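Local atomic coordinates of mosquitocidal toxin (Lysinibacillus sphaericus, PDB entry 2VSE), a protein that probably kills mosquito larvae by ADP-ribosylating target proteins, and carries ricin-B-like lectin domains consistent with binding of sugars. Residues S476-S481 against N495-L500; T484-A489 against G533-E538; V520-N525 against I543-I548. One frame throughout, in Å; residues are numbered along the deposited sequence.

Interaction 1 of 3, residues S476-S481 against N495-L500; sequences SLAWDS and NDQYWL
A water is wedged between the backbones of Trp479 and Asp496. Trp479 N and Asp496 O are 4.2 Å apart. The water accepts from Trp479 N and donates to Asp496 O and to Trp479 O. It is modelled only 2.4 Å from Asp496 O, so its exact place is doubtful. Two residues back along the strand, Leu477 O takes the N-H of Trp499 NE1 over 2.8 Å in a nearly straight bond. Leu477 O lies close to the plane of the indole, but the N-H comes from 47° above the carbonyl plane. A second water donates to Leu477 O and to Gln497 O and sits at the same indole edge. Trp499 CG stands anti to its carbonyl carbon (chi1 -59°), which turns the ring toward strand 476-479. There CH2 meets Trp479 CB at 4.2 Å. The extended Gln497 chain lies alongside Ser476 and Ala478, with CG 4.1 Å from Ala478 CB and NE2 3.5 Å from Ser476 OG. Its OE1 accepts from Tyr494 N and its NE2 donates to Thr491 O. Gln497 and Trp499 fit the QxW motif of ricin-type beta-trefoil lectins. The backbones cross without a direct bond; an indole N-H and two waters link them.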
ATOM      1  N   SER A 476     -25.771   7.228   7.644  1.00 49.28           N
ATOM      2  CA  SER A 476     -24.443   7.045   8.203  1.00 49.43           C
ATOM      3  C   SER A 476     -24.540   6.268   9.502  1.00 49.51           C
ATOM      4  O   SER A 476     -25.602   6.223  10.143  1.00 49.79           O
ATOM      5  CB  SER A 476     -23.761   8.391   8.446  1.00 49.58           C
ATOM      6  OG  SER A 476     -24.461   9.164   9.419  1.00 50.41           O
ATOM      7  N   LEU A 477     -23.423   5.664   9.884  1.00 49.48           N
ATOM      8  CA  LEU A 477     -23.323   4.873  11.101  1.00 49.84           C
ATOM      9  C   LEU A 477     -23.498   5.773  12.327  1.00 49.73           C
ATOM     10  O   LEU A 477     -22.758   6.738  12.492  1.00 49.83           O
ATOM     11  CB  LEU A 477     -21.951   4.198  11.137  1.00 49.94           C
ATOM     12  CG  LEU A 477     -21.818   2.756  11.608  1.00 50.72           C
ATOM     13  CD1 LEU A 477     -22.728   1.832  10.805  1.00 50.38           C
ATOM     14  CD2 LEU A 477     -20.367   2.313  11.485  1.00 50.17           C
ATOM     15  N   ALA A 478     -24.478   5.456  13.173  1.00 49.57           N
ATOM     16  CA  ALA A 478     -24.811   6.285  14.343  1.00 49.36           C
ATOM     17  C   ALA A 478     -25.012   5.464  15.606  1.00 49.45           C
ATOM     18  O   ALA A 478     -25.324   4.267  15.544  1.00 49.59           O
ATOM     19  CB  ALA A 478     -26.065   7.124  14.081  1.00 48.87           C
ATOM     20  N   TRP A 479     -24.840   6.122  16.755  1.00 49.33           N
ATOM     21  CA  TRP A 479     -25.123   5.513  18.048  1.00 49.07           C
ATOM     22  C   TRP A 479     -26.543   5.880  18.485  1.00 49.12           C
ATOM     23  O   TRP A 479     -26.898   7.057  18.557  1.00 49.18           O
ATOM     24  CB  TRP A 479     -24.075   5.919  19.114  1.00 48.75           C
ATOM     25  CG  TRP A 479     -24.291   5.237  20.466  1.00 48.44           C
ATOM     26  CD1 TRP A 479     -24.610   3.922  20.684  1.00 48.10           C
ATOM     27  CD2 TRP A 479     -24.215   5.844  21.761  1.00 48.19           C
ATOM     28  NE1 TRP A 479     -24.726   3.672  22.030  1.00 46.94           N
ATOM     29  CE2 TRP A 479     -24.487   4.834  22.715  1.00 47.69           C
ATOM     30  CE3 TRP A 479     -23.938   7.142  22.213  1.00 48.11           C
ATOM     31  CZ2 TRP A 479     -24.505   5.088  24.096  1.00 47.78           C
ATOM     32  CZ3 TRP A 479     -23.957   7.392  23.589  1.00 47.83           C
ATOM     33  CH2 TRP A 479     -24.238   6.366  24.510  1.00 47.48           C
ATOM     34  N   ASP A 480     -27.353   4.860  18.751  1.00 49.18           N
ATOM     35  CA  ASP A 480     -28.721   5.045  19.205  1.00 49.29           C
ATOM     36  C   ASP A 480     -28.730   5.405  20.694  1.00 49.28           C
ATOM     37  O   ASP A 480     -29.216   4.642  21.529  1.00 49.26           O
ATOM     38  CB  ASP A 480     -29.542   3.776  18.935  1.00 49.36           C
ATOM     39  CG  ASP A 480     -31.022   3.961  19.215  1.00 49.24           C
ATOM     40  OD1 ASP A 480     -31.490   5.118  19.247  1.00 48.90           O
ATOM     41  OD2 ASP A 480     -31.718   2.945  19.413  1.00 50.02           O
ATOM     42  N   SER A 481     -28.204   6.588  21.000  1.00 49.37           N
ATOM     43  CA  SER A 481     -27.885   6.999  22.374  1.00 49.54           C
ATOM     44  C   SER A 481     -29.082   7.086  23.313  1.00 49.45           C
ATOM     45  O   SER A 481     -28.957   6.794  24.498  1.00 49.36           O
ATOM     46  CB  SER A 481     -27.186   8.345  22.355  1.00 49.41           C
ATOM     47  OG  SER A 481     -28.125   9.368  22.118  1.00 49.90           O
ATOM     48  N   ASN A 495     -23.629  15.939  15.189  1.00 49.08           N
ATOM     49  CA  ASN A 495     -22.278  15.686  15.678  1.00 49.13           C
ATOM     50  C   ASN A 495     -22.064  14.282  16.242  1.00 49.50           C
ATOM     51  O   ASN A 495     -20.970  13.747  16.115  1.00 49.50           O
ATOM     52  CB  ASN A 495     -21.792  16.770  16.651  1.00 48.83           C
ATOM     53  CG  ASN A 495     -21.511  18.123  15.961  1.00 49.30           C
ATOM     54  OD1 ASN A 495     -21.557  18.243  14.729  1.00 50.06           O
ATOM     55  ND2 ASN A 495     -21.219  19.142  16.764  1.00 47.33           N
ATOM     56  N   ASP A 496     -23.099  13.659  16.810  1.00 49.94           N
ATOM     57  CA  ASP A 496     -22.951  12.287  17.346  1.00 50.23           C
ATOM     58  C   ASP A 496     -23.045  11.201  16.284  1.00 50.21           C
ATOM     59  O   ASP A 496     -23.154  10.018  16.614  1.00 50.29           O
ATOM     60  CB  ASP A 496     -23.925  12.008  18.506  1.00 50.70           C
ATOM     61  CG  ASP A 496     -25.384  12.131  18.107  1.00 50.92           C
ATOM     62  OD1 ASP A 496     -26.226  12.009  19.020  1.00 52.10           O
ATOM     63  OD2 ASP A 496     -25.694  12.357  16.908  1.00 50.29           O
ATOM     64  N   GLN A 497     -23.015  11.620  15.016  1.00 50.11           N
ATOM     65  CA  GLN A 497     -22.928  10.706  13.881  1.00 49.78           C
ATOM     66  C   GLN A 497     -21.538  10.778  13.269  1.00 49.51           C
ATOM     67  O   GLN A 497     -21.303  10.261  12.179  1.00 49.51           O
ATOM     68  CB  GLN A 497     -23.992  11.048  12.847  1.00 49.80           C
ATOM     69  CG  GLN A 497     -25.387  11.100  13.422  1.00 49.75           C
ATOM     70  CD  GLN A 497     -26.419  11.426  12.372  1.00 49.96           C
ATOM     71  OE1 GLN A 497     -26.794  12.580  12.207  1.00 51.84           O
ATOM     72  NE2 GLN A 497     -26.886  10.413  11.659  1.00 49.08           N
ATOM     73  N   TYR A 498     -20.627  11.445  13.981  1.00 49.16           N
ATOM     74  CA  TYR A 498     -19.225  11.515  13.599  1.00 48.81           C
ATOM     75  C   TYR A 498     -18.357  10.687  14.537  1.00 48.71           C
ATOM     76  O   TYR A 498     -18.670  10.533  15.710  1.00 48.89           O
ATOM     77  CB  TYR A 498     -18.741  12.959  13.560  1.00 48.97           C
ATOM     78  CG  TYR A 498     -19.223  13.709  12.352  1.00 49.16           C
ATOM     79  CD1 TYR A 498     -18.424  13.823  11.212  1.00 48.39           C
ATOM     80  CD2 TYR A 498     -20.480  14.311  12.346  1.00 49.20           C
ATOM     81  CE1 TYR A 498     -18.870  14.506  10.094  1.00 47.92           C
ATOM     82  CE2 TYR A 498     -20.933  14.998  11.239  1.00 49.78           C
ATOM     83  CZ  TYR A 498     -20.126  15.086  10.112  1.00 49.98           C
ATOM     84  OH  TYR A 498     -20.597  15.777   9.012  1.00 51.25           O
ATOM     85  N   TRP A 499     -17.256  10.170  14.009  1.00 48.69           N
ATOM     86  CA  TRP A 499     -16.444   9.196  14.724  1.00 48.68           C
ATOM     87  C   TRP A 499     -14.967   9.543  14.658  1.00 48.57           C
ATOM     88  O   TRP A 499     -14.429   9.890  13.594  1.00 48.59           O
ATOM     89  CB  TRP A 499     -16.674   7.777  14.180  1.00 48.60           C
ATOM     90  CG  TRP A 499     -18.109   7.344  14.295  1.00 49.23           C
ATOM     91  CD1 TRP A 499     -19.100   7.572  13.398  1.00 48.53           C
ATOM     92  CD2 TRP A 499     -18.712   6.640  15.387  1.00 49.64           C
ATOM     93  NE1 TRP A 499     -20.277   7.064  13.853  1.00 48.05           N
ATOM     94  CE2 TRP A 499     -20.072   6.475  15.068  1.00 48.54           C
ATOM     95  CE3 TRP A 499     -18.229   6.127  16.601  1.00 48.78           C
ATOM     96  CZ2 TRP A 499     -20.970   5.820  15.917  1.00 48.74           C
ATOM     97  CZ3 TRP A 499     -19.120   5.484  17.451  1.00 48.99           C
ATOM     98  CH2 TRP A 499     -20.479   5.332  17.100  1.00 49.11           C
ATOM     99  N   LEU A 500     -14.333   9.451  15.820  1.00 48.16           N
ATOM    100  CA  LEU A 500     -12.922   9.681  15.976  1.00 47.40           C
ATOM    101  C   LEU A 500     -12.274   8.337  15.766  1.00 47.90           C
ATOM    102  O   LEU A 500     -12.586   7.373  16.482  1.00 48.17           O
ATOM    103  CB  LEU A 500     -12.627  10.203  17.387  1.00 47.25           C
ATOM    104  CG  LEU A 500     -13.132  11.617  17.738  1.00 45.46           C
ATOM    105  CD1 LEU A 500     -13.199  11.815  19.243  1.00 42.54           C
ATOM    106  CD2 LEU A 500     -12.281  12.694  17.062  1.00 43.10           C
TER
HETATM  107  O   HOH W   1     -21.163   8.219  10.707  1.00 34.97           O
HETATM  108  O   HOH W   2     -25.108   8.654  17.138  1.00 50.56           O

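Interaction 2 of 3, residues T484-A489 against G533-E538; sequences TRTIVA and GLLGFE
The guanidinium of Arg485 reaches toward Gly536. It comes to Gly536 O obliquely, with NH2 at 3.7 Å, and the chain bends at chi3 to get there. Glu538 has the opposite charge, but its OE1 is 6.6 Å from Arg485 NH2, so the charged atoms do not touch. The Phe537 ring packs on Asp522 and Gln545. The backbones do the main work. Ile487 N donates to Leu534 O at 2.9 Å, almost straight, and Gly536 N donates to Arg485 O at 3.1 Å. Thr486 and Leu535 lie between these bonds as a non-hydrogen-bonded antiparallel pair. This is a single bridge, since strands 487-489 and 534-538 run 119° apart and soon diverge. It joins two hairpins, 476-479 with 487-490 and 519-523 with 534-538. Such hairpins form the triplet that closes one end of the barrel in a beta-trefoil. Ile487 fills the inner side of the joint. Its CG1 stands anti to the carbonyl carbon (chi1 -62°) and lies 3.3 Å from Leu535 O. Its CD1 reaches on to Gly536 N, and its CB meets Leu534 CB at 3.8 Å. Val441 and Ile433 of the remaining hairpin pack on Ile487 and Leu534 respectively. Arg485 O has a second donor, Trp479 NE1. A water beyond the bridge accepts from Leu534 N at 2.7 Å and lies next to Ile487 O.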
ATOM      1  N   THR A 484     -31.874   2.169  22.349  1.00 50.00           N
ATOM      2  CA  THR A 484     -31.274   0.826  22.429  1.00 49.87           C
ATOM      3  C   THR A 484     -29.781   0.802  22.780  1.00 50.12           C
ATOM      4  O   THR A 484     -29.240  -0.263  23.087  1.00 50.01           O
ATOM      5  CB  THR A 484     -31.452   0.031  21.113  1.00 49.82           C
ATOM      6  OG1 THR A 484     -30.796   0.721  20.039  1.00 48.57           O
ATOM      7  CG2 THR A 484     -32.927  -0.165  20.786  1.00 49.47           C
ATOM      8  N   ARG A 485     -29.128   1.967  22.717  1.00 50.26           N
ATOM      9  CA  ARG A 485     -27.664   2.098  22.862  1.00 50.55           C
ATOM     10  C   ARG A 485     -26.889   1.225  21.847  1.00 50.23           C
ATOM     11  O   ARG A 485     -25.671   1.039  21.958  1.00 50.26           O
ATOM     12  CB  ARG A 485     -27.211   1.831  24.302  1.00 50.37           C
ATOM     13  CG  ARG A 485     -27.768   2.799  25.345  1.00 51.69           C
ATOM     14  CD  ARG A 485     -27.167   2.508  26.714  1.00 52.40           C
ATOM     15  NE  ARG A 485     -25.703   2.400  26.626  1.00 56.74           N
ATOM     16  CZ  ARG A 485     -24.835   3.271  27.143  1.00 57.12           C
ATOM     17  NH1 ARG A 485     -25.251   4.337  27.828  1.00 55.72           N
ATOM     18  NH2 ARG A 485     -23.536   3.059  26.981  1.00 58.17           N
ATOM     19  N   THR A 486     -27.634   0.714  20.868  1.00 49.96           N
ATOM     20  CA  THR A 486     -27.168  -0.107  19.750  1.00 49.63           C
ATOM     21  C   THR A 486     -26.556   0.789  18.664  1.00 49.61           C
ATOM     22  O   THR A 486     -26.838   1.990  18.617  1.00 49.55           O
ATOM     23  CB  THR A 486     -28.400  -0.864  19.162  1.00 49.49           C
ATOM     24  OG1 THR A 486     -28.705  -2.005  19.972  1.00 49.31           O
ATOM     25  CG2 THR A 486     -28.184  -1.310  17.750  1.00 50.43           C
ATOM     26  N   ILE A 487     -25.714   0.212  17.803  1.00 49.55           N
ATOM     27  CA  ILE A 487     -25.246   0.903  16.597  1.00 49.49           C
ATOM     28  C   ILE A 487     -26.273   0.735  15.482  1.00 49.50           C
ATOM     29  O   ILE A 487     -26.731  -0.372  15.215  1.00 49.59           O
ATOM     30  CB  ILE A 487     -23.864   0.380  16.114  1.00 49.54           C
ATOM     31  CG1 ILE A 487     -22.774   0.621  17.174  1.00 49.58           C
ATOM     32  CG2 ILE A 487     -23.480   0.989  14.763  1.00 48.83           C
ATOM     33  CD1 ILE A 487     -22.608   2.055  17.628  1.00 49.36           C
ATOM     34  N   VAL A 488     -26.627   1.845  14.846  1.00 49.43           N
ATOM     35  CA  VAL A 488     -27.626   1.860  13.781  1.00 48.86           C
ATOM     36  C   VAL A 488     -27.126   2.725  12.626  1.00 48.75           C
ATOM     37  O   VAL A 488     -26.080   3.376  12.736  1.00 48.96           O
ATOM     38  CB  VAL A 488     -29.008   2.386  14.299  1.00 48.96           C
ATOM     39  CG1 VAL A 488     -29.504   1.565  15.502  1.00 48.64           C
ATOM     40  CG2 VAL A 488     -28.963   3.890  14.640  1.00 47.92           C
ATOM     41  N   ALA A 489     -27.868   2.724  11.527  1.00 48.51           N
ATOM     42  CA  ALA A 489     -27.634   3.655  10.439  1.00 48.42           C
ATOM     43  C   ALA A 489     -28.798   4.633  10.422  1.00 48.26           C
ATOM     44  O   ALA A 489     -29.952   4.226  10.540  1.00 48.40           O
ATOM     45  CB  ALA A 489     -27.522   2.921   9.120  1.00 48.12           C
ATOM     46  N   GLY A 533     -25.016  -8.061  16.640  1.00 48.06           N
ATOM     47  CA  GLY A 533     -25.151  -6.611  16.577  1.00 48.01           C
ATOM     48  C   GLY A 533     -23.929  -5.848  17.040  1.00 47.97           C
ATOM     49  O   GLY A 533     -23.031  -6.400  17.679  1.00 47.96           O
ATOM     50  N   LEU A 534     -23.887  -4.567  16.714  1.00 47.68           N
ATOM     51  CA  LEU A 534     -22.854  -3.721  17.261  1.00 47.83           C
ATOM     52  C   LEU A 534     -23.403  -2.788  18.343  1.00 47.89           C
ATOM     53  O   LEU A 534     -24.553  -2.365  18.298  1.00 47.59           O
ATOM     54  CB  LEU A 534     -22.125  -2.953  16.156  1.00 47.93           C
ATOM     55  CG  LEU A 534     -20.979  -3.682  15.425  1.00 48.35           C
ATOM     56  CD1 LEU A 534     -21.488  -4.674  14.370  1.00 46.16           C
ATOM     57  CD2 LEU A 534     -20.066  -2.648  14.777  1.00 49.34           C
ATOM     58  N   LEU A 535     -22.564  -2.480  19.321  1.00 48.23           N
ATOM     59  CA  LEU A 535     -22.961  -1.594  20.402  1.00 48.45           C
ATOM     60  C   LEU A 535     -22.140  -0.326  20.373  1.00 48.63           C
ATOM     61  O   LEU A 535     -21.035  -0.299  19.824  1.00 48.81           O
ATOM     62  CB  LEU A 535     -22.792  -2.275  21.762  1.00 47.97           C
ATOM     63  CG  LEU A 535     -23.481  -3.621  22.000  1.00 48.49           C
ATOM     64  CD1 LEU A 535     -23.040  -4.212  23.342  1.00 48.57           C
ATOM     65  CD2 LEU A 535     -25.004  -3.523  21.919  1.00 47.40           C
ATOM     66  N   GLY A 536     -22.717   0.735  20.925  1.00 48.62           N
ATOM     67  CA  GLY A 536     -21.938   1.837  21.446  1.00 48.27           C
ATOM     68  C   GLY A 536     -21.750   1.458  22.897  1.00 48.36           C
ATOM     69  O   GLY A 536     -22.699   1.508  23.679  1.00 48.52           O
ATOM     70  N   PHE A 537     -20.539   1.029  23.243  1.00 48.31           N
ATOM     71  CA  PHE A 537     -20.226   0.572  24.593  1.00 48.27           C
ATOM     72  C   PHE A 537     -19.040   1.356  25.169  1.00 48.63           C
ATOM     73  O   PHE A 537     -18.195   1.857  24.420  1.00 48.28           O
ATOM     74  CB  PHE A 537     -19.909  -0.923  24.567  1.00 47.96           C
ATOM     75  CG  PHE A 537     -20.123  -1.632  25.884  1.00 47.36           C
ATOM     76  CD1 PHE A 537     -21.392  -2.096  26.244  1.00 46.33           C
ATOM     77  CD2 PHE A 537     -19.051  -1.873  26.743  1.00 46.66           C
ATOM     78  CE1 PHE A 537     -21.600  -2.772  27.455  1.00 45.57           C
ATOM     79  CE2 PHE A 537     -19.246  -2.547  27.961  1.00 46.83           C
ATOM     80  CZ  PHE A 537     -20.525  -2.998  28.312  1.00 46.28           C
ATOM     81  N   GLU A 538     -18.990   1.463  26.499  1.00 48.99           N
ATOM     82  CA  GLU A 538     -17.876   2.130  27.181  1.00 49.40           C
ATOM     83  C   GLU A 538     -16.520   1.536  26.780  1.00 49.42           C
ATOM     84  O   GLU A 538     -16.347   0.317  26.750  1.00 49.42           O
ATOM     85  CB  GLU A 538     -18.040   2.111  28.705  1.00 49.37           C
ATOM     86  CG  GLU A 538     -16.835   2.728  29.431  1.00 51.00           C
ATOM     87  CD  GLU A 538     -17.166   3.296  30.799  1.00 53.66           C
ATOM     88  OE1 GLU A 538     -18.367   3.474  31.113  1.00 55.11           O
ATOM     89  OE2 GLU A 538     -16.212   3.568  31.561  1.00 54.26           O
TER
HETATM   90  O   HOH W   3     -25.779  -3.048  15.474  1.00 48.46           O

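Interaction 3 of 3, residues V520-N525 against I543-I548; sequences VLDLSN and INQRWI
Leu521 O is gripped by Trp547 NE1 at 3.0 Å and by a water that also donates to Gln545 O. Gln545 CA adds a weaker CA-H...O contact. The carbonyl oxygen lies in the indole plane, while the N-H comes from 66° above the carbonyl plane. The far end of the indole is apolar: Trp547 CH2 rests 4.0 Å from Leu523 CB. Asn544 pairs with Leu523 through two bonds. Its O accepts from Leu523 N at 3.0 Å, and its ND2 donates to Leu523 O at 3.2 Å. Asp522 swings its carboxylate toward the 3-10 segment 543-545, with CG anti to the backbone N (chi1 177°). OD2 offers its anti lone pair to Gln545 NE2 at 3.2 Å. The bond lies in the amide plane, which is turned 71° from the carboxylate. The Val520 and Gln545 side chains cross at about a right angle, with Val520 CG2 3.4 Å from Gln545 CD. Gln545 and Trp547 belong to a QxW motif of the ricin-type trefoil. The Gln545 amide is engaged at both ends, since OE1 accepts from His540 N and Gly541 N and NE2 also donates to Glu538 O. This pattern fixes which end of the amide is oxygen and holds the group against rotation.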
ATOM      1  N   VAL A 520     -17.554   3.690  22.237  1.00 48.54           N
ATOM      2  CA  VAL A 520     -16.845   3.222  21.061  1.00 48.09           C
ATOM      3  C   VAL A 520     -17.619   2.084  20.414  1.00 48.51           C
ATOM      4  O   VAL A 520     -18.453   1.445  21.066  1.00 48.38           O
ATOM      5  CB  VAL A 520     -15.373   2.776  21.391  1.00 47.85           C
ATOM      6  CG1 VAL A 520     -14.576   3.920  22.017  1.00 47.70           C
ATOM      7  CG2 VAL A 520     -15.348   1.558  22.303  1.00 47.02           C
ATOM      8  N   LEU A 521     -17.348   1.851  19.126  1.00 48.83           N
ATOM      9  CA  LEU A 521     -17.878   0.706  18.381  1.00 49.16           C
ATOM     10  C   LEU A 521     -17.416  -0.609  18.998  1.00 49.43           C
ATOM     11  O   LEU A 521     -16.203  -0.835  19.175  1.00 49.56           O
ATOM     12  CB  LEU A 521     -17.410   0.771  16.936  1.00 49.35           C
ATOM     13  CG  LEU A 521     -18.429   1.137  15.868  1.00 50.39           C
ATOM     14  CD1 LEU A 521     -19.101   2.449  16.173  1.00 51.33           C
ATOM     15  CD2 LEU A 521     -17.730   1.188  14.528  1.00 50.57           C
ATOM     16  N   ASP A 522     -18.386  -1.471  19.305  1.00 49.12           N
ATOM     17  CA  ASP A 522     -18.179  -2.666  20.114  1.00 49.07           C
ATOM     18  C   ASP A 522     -19.010  -3.785  19.506  1.00 49.28           C
ATOM     19  O   ASP A 522     -20.233  -3.654  19.375  1.00 49.49           O
ATOM     20  CB  ASP A 522     -18.630  -2.374  21.564  1.00 49.31           C
ATOM     21  CG  ASP A 522     -18.523  -3.592  22.509  1.00 49.42           C
ATOM     22  OD1 ASP A 522     -19.207  -4.615  22.281  1.00 49.88           O
ATOM     23  OD2 ASP A 522     -17.791  -3.505  23.519  1.00 48.92           O
ATOM     24  N   LEU A 523     -18.346  -4.872  19.114  1.00 49.24           N
ATOM     25  CA  LEU A 523     -19.028  -6.068  18.639  1.00 49.07           C
ATOM     26  C   LEU A 523     -19.584  -6.814  19.858  1.00 49.24           C
ATOM     27  O   LEU A 523     -18.821  -7.324  20.695  1.00 48.90           O
ATOM     28  CB  LEU A 523     -18.075  -6.952  17.827  1.00 48.99           C
ATOM     29  CG  LEU A 523     -18.586  -8.275  17.223  1.00 49.02           C
ATOM     30  CD1 LEU A 523     -19.677  -8.062  16.182  1.00 48.09           C
ATOM     31  CD2 LEU A 523     -17.448  -9.096  16.618  1.00 48.77           C
ATOM     32  N   SER A 524     -20.917  -6.850  19.945  1.00 49.49           N
ATOM     33  CA  SER A 524     -21.651  -7.379  21.105  1.00 49.49           C
ATOM     34  C   SER A 524     -21.147  -8.735  21.608  1.00 49.36           C
ATOM     35  O   SER A 524     -21.147  -9.718  20.870  1.00 49.16           O
ATOM     36  CB  SER A 524     -23.143  -7.452  20.787  1.00 49.44           C
ATOM     37  OG  SER A 524     -23.886  -7.847  21.929  1.00 51.20           O
ATOM     38  N   ASN A 525     -20.706  -8.752  22.868  1.00 49.48           N
ATOM     39  CA  ASN A 525     -20.189  -9.950  23.553  1.00 49.45           C
ATOM     40  C   ASN A 525     -18.982 -10.640  22.894  1.00 49.31           C
ATOM     41  O   ASN A 525     -18.682 -11.805  23.196  1.00 49.29           O
ATOM     42  CB  ASN A 525     -21.316 -10.963  23.806  1.00 49.65           C
ATOM     43  CG  ASN A 525     -22.389 -10.427  24.734  1.00 50.43           C
ATOM     44  OD1 ASN A 525     -22.095  -9.813  25.765  1.00 51.36           O
ATOM     45  ND2 ASN A 525     -23.642 -10.659  24.373  1.00 51.22           N
ATOM     46  N   ILE A 543     -10.400  -6.737  22.553  1.00 49.28           N
ATOM     47  CA  ILE A 543     -10.347  -7.186  21.167  1.00 49.57           C
ATOM     48  C   ILE A 543     -11.636  -6.900  20.374  1.00 49.53           C
ATOM     49  O   ILE A 543     -11.571  -6.584  19.181  1.00 49.81           O
ATOM     50  CB  ILE A 543      -9.904  -8.671  21.080  1.00 49.35           C
ATOM     51  CG1 ILE A 543      -9.480  -9.036  19.655  1.00 49.92           C
ATOM     52  CG2 ILE A 543     -10.977  -9.600  21.640  1.00 49.87           C
ATOM     53  CD1 ILE A 543      -8.701 -10.383  19.549  1.00 49.84           C
ATOM     54  N   ASN A 544     -12.787  -6.969  21.037  1.00 49.32           N
ATOM     55  CA  ASN A 544     -14.062  -6.701  20.369  1.00 49.40           C
ATOM     56  C   ASN A 544     -14.357  -5.207  20.168  1.00 49.38           C
ATOM     57  O   ASN A 544     -15.454  -4.839  19.754  1.00 49.85           O
ATOM     58  CB  ASN A 544     -15.221  -7.388  21.107  1.00 49.35           C
ATOM     59  CG  ASN A 544     -15.406  -6.871  22.526  1.00 49.03           C
ATOM     60  OD1 ASN A 544     -14.460  -6.817  23.308  1.00 48.98           O
ATOM     61  ND2 ASN A 544     -16.633  -6.504  22.865  1.00 49.01           N
ATOM     62  N   GLN A 545     -13.384  -4.355  20.470  1.00 49.22           N
ATOM     63  CA  GLN A 545     -13.518  -2.910  20.244  1.00 49.27           C
ATOM     64  C   GLN A 545     -12.461  -2.394  19.263  1.00 49.43           C
ATOM     65  O   GLN A 545     -12.362  -1.184  19.003  1.00 49.58           O
ATOM     66  CB  GLN A 545     -13.424  -2.148  21.556  1.00 48.92           C
ATOM     67  CG  GLN A 545     -14.616  -2.344  22.481  1.00 48.81           C
ATOM     68  CD  GLN A 545     -14.524  -1.476  23.711  1.00 48.46           C
ATOM     69  OE1 GLN A 545     -13.527  -0.781  23.920  1.00 48.57           O
ATOM     70  NE2 GLN A 545     -15.572  -1.492  24.528  1.00 48.58           N
ATOM     71  N   ARG A 546     -11.689  -3.328  18.719  1.00 49.19           N
ATOM     72  CA  ARG A 546     -10.607  -3.016  17.809  1.00 49.29           C
ATOM     73  C   ARG A 546     -11.001  -3.423  16.396  1.00 49.27           C
ATOM     74  O   ARG A 546     -11.565  -4.502  16.171  1.00 49.37           O
ATOM     75  CB  ARG A 546      -9.328  -3.704  18.271  1.00 49.36           C
ATOM     76  CG  ARG A 546      -8.923  -3.274  19.673  1.00 50.37           C
ATOM     77  CD  ARG A 546      -7.864  -4.147  20.297  1.00 50.72           C
ATOM     78  NE  ARG A 546      -6.536  -3.594  20.073  1.00 53.56           N
ATOM     79  CZ  ARG A 546      -5.936  -2.694  20.857  1.00 53.40           C
ATOM     80  NH1 ARG A 546      -6.531  -2.226  21.946  1.00 51.71           N
ATOM     81  NH2 ARG A 546      -4.719  -2.273  20.542  1.00 53.78           N
ATOM     82  N   TRP A 547     -10.735  -2.541  15.444  1.00 49.07           N
ATOM     83  CA  TRP A 547     -11.259  -2.732  14.100  1.00 48.68           C
ATOM     84  C   TRP A 547     -10.198  -2.596  13.017  1.00 48.48           C
ATOM     85  O   TRP A 547      -9.345  -1.707  13.067  1.00 48.47           O
ATOM     86  CB  TRP A 547     -12.404  -1.755  13.851  1.00 48.49           C
ATOM     87  CG  TRP A 547     -13.529  -1.921  14.823  1.00 48.44           C
ATOM     88  CD1 TRP A 547     -13.693  -1.267  16.013  1.00 47.84           C
ATOM     89  CD2 TRP A 547     -14.633  -2.826  14.706  1.00 48.43           C
ATOM     90  NE1 TRP A 547     -14.844  -1.697  16.637  1.00 48.19           N
ATOM     91  CE2 TRP A 547     -15.443  -2.648  15.854  1.00 48.74           C
ATOM     92  CE3 TRP A 547     -15.026  -3.757  13.739  1.00 48.01           C
ATOM     93  CZ2 TRP A 547     -16.621  -3.373  16.059  1.00 48.42           C
ATOM     94  CZ3 TRP A 547     -16.200  -4.477  13.941  1.00 48.23           C
ATOM     95  CH2 TRP A 547     -16.980  -4.283  15.095  1.00 48.34           C
ATOM     96  N   ILE A 548     -10.270  -3.492  12.039  1.00 48.21           N
ATOM     97  CA  ILE A 548      -9.441  -3.422  10.842  1.00 47.84           C
ATOM     98  C   ILE A 548     -10.171  -2.592   9.786  1.00 48.02           C
ATOM     99  O   ILE A 548     -11.330  -2.872   9.466  1.00 47.85           O
ATOM    100  CB  ILE A 548      -9.135  -4.837  10.327  1.00 47.98           C
ATOM    101  CG1 ILE A 548      -8.296  -5.572  11.375  1.00 48.05           C
ATOM    102  CG2 ILE A 548      -8.447  -4.804   8.942  1.00 46.44           C
ATOM    103  CD1 ILE A 548      -8.440  -7.067  11.345  1.00 49.63           C
TER
HETATM  104  O   HOH W   4     -13.985   0.914  18.459  1.00 35.29           O

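Interactions 1 and 3 are buried and similar. Each sets a QxW segment across a hairpin strand and gives an indole N-H and a water to one carbonyl. They differ at the adjoining turn: the direct backbone bond of 520-525 with 543-548 is replaced by a water in 476-481 with 495-500, and a glutamine-carboxylate bond occurs in interaction 3. Interaction 2 is only partly buried, with an exposed arginine at its rim, and relies on two backbone bonds. It ties together the hairpins that the other two contacts use. Ala478 N probably bonds to Val488 O and Leu535 N to Asp522 O, and Trp499 packs directly on Leu521.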